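Local coordinates for adhesion and penetration protein autotransporter (Haemophilus influenzae, PDB 3SYJ) that promotes adherence to and invasion of host cells and is a probable serine protease, its self-associating passenger domain underlying bacterial aggregation, at residues N503-I514 and K550-P561. Residues are numbered along the deposited sequence; the frame is centred on the assembly and turned at random.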
loop_
_atom_site.group_PDB
_atom_site.type_symbol
_atom_site.label_atom_id
_atom_site.label_comp_id
_atom_site.label_asym_id
_atom_site.label_seq_id
_atom_site.Cartn_x
_atom_site.Cartn_y
_atom_site.Cartn_z
ATOM N N ASN A 503 -29.137 -21.016 -11.354
ATOM C CA ASN A 503 -28.899 -22.243 -10.598
ATOM C C ASN A 503 -29.252 -22.002 -9.146
ATOM O O ASN A 503 -28.483 -21.380 -8.417
ATOM C CB ASN A 503 -27.442 -22.699 -10.710
ATOM C CG ASN A 503 -27.152 -23.937 -9.872
ATOM O OD1 ASN A 503 -28.061 -24.702 -9.552
ATOM N ND2 ASN A 503 -25.884 -24.143 -9.524
ATOM N N HIS A 504 -30.417 -22.481 -8.728
ATOM C CA HIS A 504 -30.854 -22.274 -7.355
ATOM C C HIS A 504 -30.274 -23.299 -6.390
ATOM O O HIS A 504 -30.565 -23.261 -5.200
ATOM C CB HIS A 504 -32.379 -22.279 -7.260
ATOM C CG HIS A 504 -33.019 -21.052 -7.829
ATOM N ND1 HIS A 504 -34.326 -21.025 -8.266
ATOM C CD2 HIS A 504 -32.521 -19.812 -8.048
ATOM C CE1 HIS A 504 -34.608 -19.816 -8.716
ATOM N NE2 HIS A 504 -33.531 -19.062 -8.600
ATOM N N ASN A 505 -29.466 -24.217 -6.908
ATOM C CA ASN A 505 -28.868 -25.240 -6.060
ATOM C C ASN A 505 -27.721 -24.661 -5.239
ATOM O O ASN A 505 -26.761 -24.109 -5.783
ATOM C CB ASN A 505 -28.411 -26.442 -6.888
ATOM C CG ASN A 505 -28.165 -27.681 -6.035
ATOM O OD1 ASN A 505 -27.326 -27.676 -5.129
ATOM N ND2 ASN A 505 -28.879 -28.756 -6.342
ATOM N N THR A 506 -27.845 -24.784 -3.924
ATOM C CA THR A 506 -26.896 -24.186 -2.993
ATOM C C THR A 506 -25.625 -25.019 -2.896
ATOM O O THR A 506 -24.601 -24.561 -2.386
ATOM C CB THR A 506 -27.513 -24.082 -1.580
ATOM O OG1 THR A 506 -27.689 -25.397 -1.035
ATOM C CG2 THR A 506 -28.864 -23.397 -1.637
ATOM N N THR A 507 -25.693 -26.237 -3.417
ATOM C CA THR A 507 -24.665 -27.231 -3.156
ATOM C C THR A 507 -23.867 -27.660 -4.386
ATOM O O THR A 507 -22.671 -27.950 -4.289
ATOM C CB THR A 507 -25.296 -28.461 -2.492
ATOM O OG1 THR A 507 -25.334 -28.252 -1.077
ATOM C CG2 THR A 507 -24.516 -29.717 -2.815
ATOM N N GLN A 508 -24.526 -27.715 -5.537
ATOM C CA GLN A 508 -23.858 -28.132 -6.760
ATOM C C GLN A 508 -23.781 -27.002 -7.778
ATOM O O GLN A 508 -24.779 -26.348 -8.056
ATOM C CB GLN A 508 -24.589 -29.319 -7.376
ATOM C CG GLN A 508 -24.375 -30.622 -6.649
ATOM C CD GLN A 508 -24.719 -31.803 -7.520
ATOM O OE1 GLN A 508 -23.933 -32.743 -7.652
ATOM N NE2 GLN A 508 -25.891 -31.751 -8.150
ATOM N N ALA A 509 -22.598 -26.781 -8.339
ATOM C CA ALA A 509 -22.437 -25.787 -9.392
ATOM C C ALA A 509 -23.114 -26.250 -10.683
ATOM O O ALA A 509 -23.545 -27.397 -10.793
ATOM C CB ALA A 509 -20.970 -25.503 -9.638
ATOM N N ALA A 510 -23.217 -25.346 -11.652
ATOM C CA ALA A 510 -23.804 -25.668 -12.949
ATOM C C ALA A 510 -23.040 -24.959 -14.063
ATOM O O ALA A 510 -22.451 -23.903 -13.842
ATOM C CB ALA A 510 -25.283 -25.288 -12.977
ATOM N N ASN A 511 -23.026 -25.549 -15.251
ATOM C CA ASN A 511 -22.391 -24.900 -16.391
ATOM C C ASN A 511 -23.328 -24.808 -17.587
ATOM O O ASN A 511 -24.053 -25.751 -17.879
ATOM C CB ASN A 511 -21.124 -25.645 -16.800
ATOM C CG ASN A 511 -20.146 -25.808 -15.653
ATOM O OD1 ASN A 511 -19.848 -24.856 -14.929
ATOM N ND2 ASN A 511 -19.641 -27.022 -15.483
ATOM N N VAL A 512 -23.321 -23.664 -18.263
ATOM C CA VAL A 512 -23.960 -23.552 -19.565
ATOM C C VAL A 512 -22.883 -23.303 -20.606
ATOM O O VAL A 512 -22.109 -22.351 -20.504
ATOM C CB VAL A 512 -24.982 -22.393 -19.630
ATOM C CG1 VAL A 512 -25.759 -22.441 -20.943
ATOM C CG2 VAL A 512 -25.939 -22.448 -18.464
ATOM N N THR A 513 -22.826 -24.168 -21.608
ATOM C CA THR A 513 -21.904 -23.972 -22.714
ATOM C C THR A 513 -22.688 -23.560 -23.959
ATOM O O THR A 513 -23.731 -24.130 -24.263
ATOM C CB THR A 513 -21.073 -25.251 -22.973
ATOM O OG1 THR A 513 -20.396 -25.625 -21.763
ATOM C CG2 THR A 513 -20.045 -25.037 -24.084
ATOM N N ILE A 514 -22.196 -22.540 -24.654
ATOM C CA ILE A 514 -22.775 -22.113 -25.919
ATOM C C ILE A 514 -21.738 -22.310 -27.020
ATOM O O ILE A 514 -20.626 -21.785 -26.930
ATOM C CB ILE A 514 -23.228 -20.645 -25.863
ATOM C CG1 ILE A 514 -24.350 -20.485 -24.830
ATOM C CG2 ILE A 514 -23.704 -20.177 -27.229
ATOM C CD1 ILE A 514 -24.669 -19.052 -24.487
ATOM N N LYS A 550 -34.029 -15.175 -3.711
ATOM C CA LYS A 550 -33.812 -16.499 -4.273
ATOM C C LYS A 550 -32.323 -16.791 -4.264
ATOM O O LYS A 550 -31.508 -15.870 -4.268
ATOM C CB LYS A 550 -34.382 -16.591 -5.689
ATOM C CG LYS A 550 -35.899 -16.480 -5.720
ATOM C CD LYS A 550 -36.487 -16.835 -7.079
ATOM C CE LYS A 550 -38.013 -16.839 -7.016
ATOM N NZ LYS A 550 -38.651 -17.345 -8.263
ATOM N N HIS A 551 -31.967 -18.069 -4.238
ATOM C CA HIS A 551 -30.564 -18.450 -4.143
ATOM C C HIS A 551 -29.802 -18.310 -5.472
ATOM O O HIS A 551 -30.175 -18.895 -6.492
ATOM C CB HIS A 551 -30.422 -19.862 -3.553
ATOM C CG HIS A 551 -29.007 -20.240 -3.232
ATOM N ND1 HIS A 551 -28.203 -19.483 -2.403
ATOM C CD2 HIS A 551 -28.245 -21.288 -3.634
ATOM C CE1 HIS A 551 -27.012 -20.049 -2.308
ATOM N NE2 HIS A 551 -27.013 -21.149 -3.040
ATOM N N ASN A 552 -28.731 -17.528 -5.454
ATOM C CA ASN A 552 -27.866 -17.413 -6.619
ATOM C C ASN A 552 -26.721 -18.428 -6.535
ATOM O O ASN A 552 -25.611 -18.094 -6.126
ATOM C CB ASN A 552 -27.335 -15.981 -6.757
ATOM C CG ASN A 552 -26.708 -15.713 -8.116
ATOM O OD1 ASN A 552 -27.023 -16.380 -9.100
ATOM N ND2 ASN A 552 -25.814 -14.728 -8.175
ATOM N N GLY A 553 -27.006 -19.670 -6.920
ATOM C CA GLY A 553 -26.026 -20.741 -6.854
ATOM C C GLY A 553 -24.932 -20.610 -7.896
ATOM O O GLY A 553 -25.083 -19.862 -8.865
ATOM N N ARG A 554 -23.829 -21.325 -7.695
ATOM C CA ARG A 554 -22.690 -21.221 -8.600
ATOM C C ARG A 554 -23.132 -21.539 -10.021
ATOM O O ARG A 554 -23.754 -22.568 -10.266
ATOM C CB ARG A 554 -21.552 -22.178 -8.209
ATOM C CG ARG A 554 -21.151 -22.195 -6.740
ATOM C CD ARG A 554 -20.034 -21.207 -6.415
ATOM N NE ARG A 554 -19.058 -21.078 -7.492
ATOM C CZ ARG A 554 -18.234 -20.041 -7.610
ATOM N NH1 ARG A 554 -18.278 -19.063 -6.715
ATOM N NH2 ARG A 554 -17.373 -19.974 -8.619
ATOM N N LEU A 555 -22.800 -20.650 -10.949
ATOM C CA LEU A 555 -23.111 -20.863 -12.355
ATOM C C LEU A 555 -21.981 -20.314 -13.230
ATOM O O LEU A 555 -21.577 -19.163 -13.084
ATOM C CB LEU A 555 -24.455 -20.213 -12.700
ATOM C CG LEU A 555 -24.944 -20.223 -14.150
ATOM C CD1 LEU A 555 -25.137 -21.641 -14.638
ATOM C CD2 LEU A 555 -26.244 -19.443 -14.264
ATOM N N ASN A 556 -21.457 -21.160 -14.114
ATOM C CA ASN A 556 -20.425 -20.753 -15.067
ATOM C C ASN A 556 -20.955 -20.746 -16.488
ATOM O O ASN A 556 -21.823 -21.546 -16.841
ATOM C CB ASN A 556 -19.228 -21.692 -14.996
ATOM C CG ASN A 556 -18.683 -21.802 -13.612
ATOM O OD1 ASN A 556 -18.152 -20.836 -13.075
ATOM N ND2 ASN A 556 -18.828 -22.972 -13.006
ATOM N N LEU A 557 -20.410 -19.842 -17.297
ATOM C CA LEU A 557 -20.797 -19.715 -18.691
ATOM C C LEU A 557 -19.580 -19.878 -19.602
ATOM O O LEU A 557 -18.569 -19.198 -19.427
ATOM C CB LEU A 557 -21.443 -18.352 -18.925
ATOM C CG LEU A 557 -21.724 -17.994 -20.379
ATOM C CD1 LEU A 557 -22.831 -18.887 -20.938
ATOM C CD2 LEU A 557 -22.078 -16.522 -20.488
ATOM N N ILE A 558 -19.682 -20.780 -20.572
ATOM C CA ILE A 558 -18.586 -21.011 -21.502
ATOM C C ILE A 558 -19.031 -20.756 -22.936
ATOM O O ILE A 558 -19.982 -21.377 -23.413
ATOM C CB ILE A 558 -18.064 -22.460 -21.431
ATOM C CG1 ILE A 558 -17.560 -22.802 -20.029
ATOM C CG2 ILE A 558 -16.945 -22.666 -22.430
ATOM C CD1 ILE A 558 -18.635 -23.232 -19.075
ATOM N N TYR A 559 -18.350 -19.836 -23.617
ATOM C CA TYR A 559 -18.564 -19.635 -25.042
ATOM C C TYR A 559 -17.433 -20.309 -25.818
ATOM O O TYR A 559 -16.273 -19.918 -25.716
ATOM C CB TYR A 559 -18.651 -18.144 -25.383
ATOM C CG TYR A 559 -18.837 -17.870 -26.858
ATOM C CD1 TYR A 559 -19.820 -18.522 -27.583
ATOM C CD2 TYR A 559 -18.031 -16.957 -27.526
ATOM C CE1 TYR A 559 -19.999 -18.284 -28.931
ATOM C CE2 TYR A 559 -18.201 -16.705 -28.878
ATOM C CZ TYR A 559 -19.190 -17.375 -29.577
ATOM O OH TYR A 559 -19.373 -17.142 -30.924
ATOM N N LYS A 560 -17.785 -21.329 -26.592
ATOM C CA LYS A 560 -16.792 -22.152 -27.267
ATOM C C LYS A 560 -17.251 -22.511 -28.675
ATOM O O LYS A 560 -17.676 -23.642 -28.931
ATOM C CB LYS A 560 -16.527 -23.427 -26.447
ATOM C CG LYS A 560 -15.581 -24.424 -27.120
ATOM C CD LYS A 560 -14.937 -25.390 -26.124
ATOM C CE LYS A 560 -15.954 -26.323 -25.477
ATOM N NZ LYS A 560 -15.331 -27.224 -24.445
ATOM N N PRO A 561 -17.189 -21.539 -29.596
ATOM C CA PRO A 561 -17.583 -21.758 -30.990
ATOM C C PRO A 561 -16.509 -22.570 -31.696
ATOM O O PRO A 561 -15.431 -22.736 -31.128
ATOM C CB PRO A 561 -17.608 -20.339 -31.554
ATOM C CG PRO A 561 -16.597 -19.615 -30.722
ATOM C CD PRO A 561 -16.867 -20.124 -29.345
HETATM O O HOH W 1 -27.627 -18.826 -10.334
HETATM O O HOH W 2 -23.997 -23.522 -5.922
HETATM O O HOH W 3 -24.365 -21.721 -4.058
#
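N511 and N556 share one side-chain torsion, chi1 -55° in both, with CG beside the backbone N, and this sets their amides side by side, pointing the same way with planes 34° apart. N556 ND2 donates to N511 OD1 at 2.9 Å, nearly in line with the acceptor's C=O, while N556 OD1 accepts from the backbone N of D579 in the following coil. This side-chain bond between two asparagines runs alongside the backbone hydrogen bonds of parallel strands 510-514 and 555-559, where I558 N reaches V512 O at 2.9 Å and K560 N reaches I514 O at 2.9 Å. On the other, buried face, V512 CG2 and L555 CD1 meet at 4.0 Å, as do I514 CD1 and L557 CD1, interleaving the apolar side chains.

At the turn before the strands, N503 extends CG anti to its own N (chi1 177°). Its ND2 spends one N-H on R554 O, at 2.8 Å, and the other on Q508 O, both acceptors lying in its amide plane; OD1 accepts from N505 N in an Asx turn. Water 2 joins N505 O to R554 N. Beside this turn, N552 N hydrogen-bonds to OE1 of Q915 of the second subunit.

Such stacking of successive coils is characteristic of the autotransporter beta-helix: both N-H groups of N503 ND2 are used, one within its own turn and one on the neighbouring coil, and the buried side-chain amide finds its partners on protein backbone, while N503 N turns to water 1.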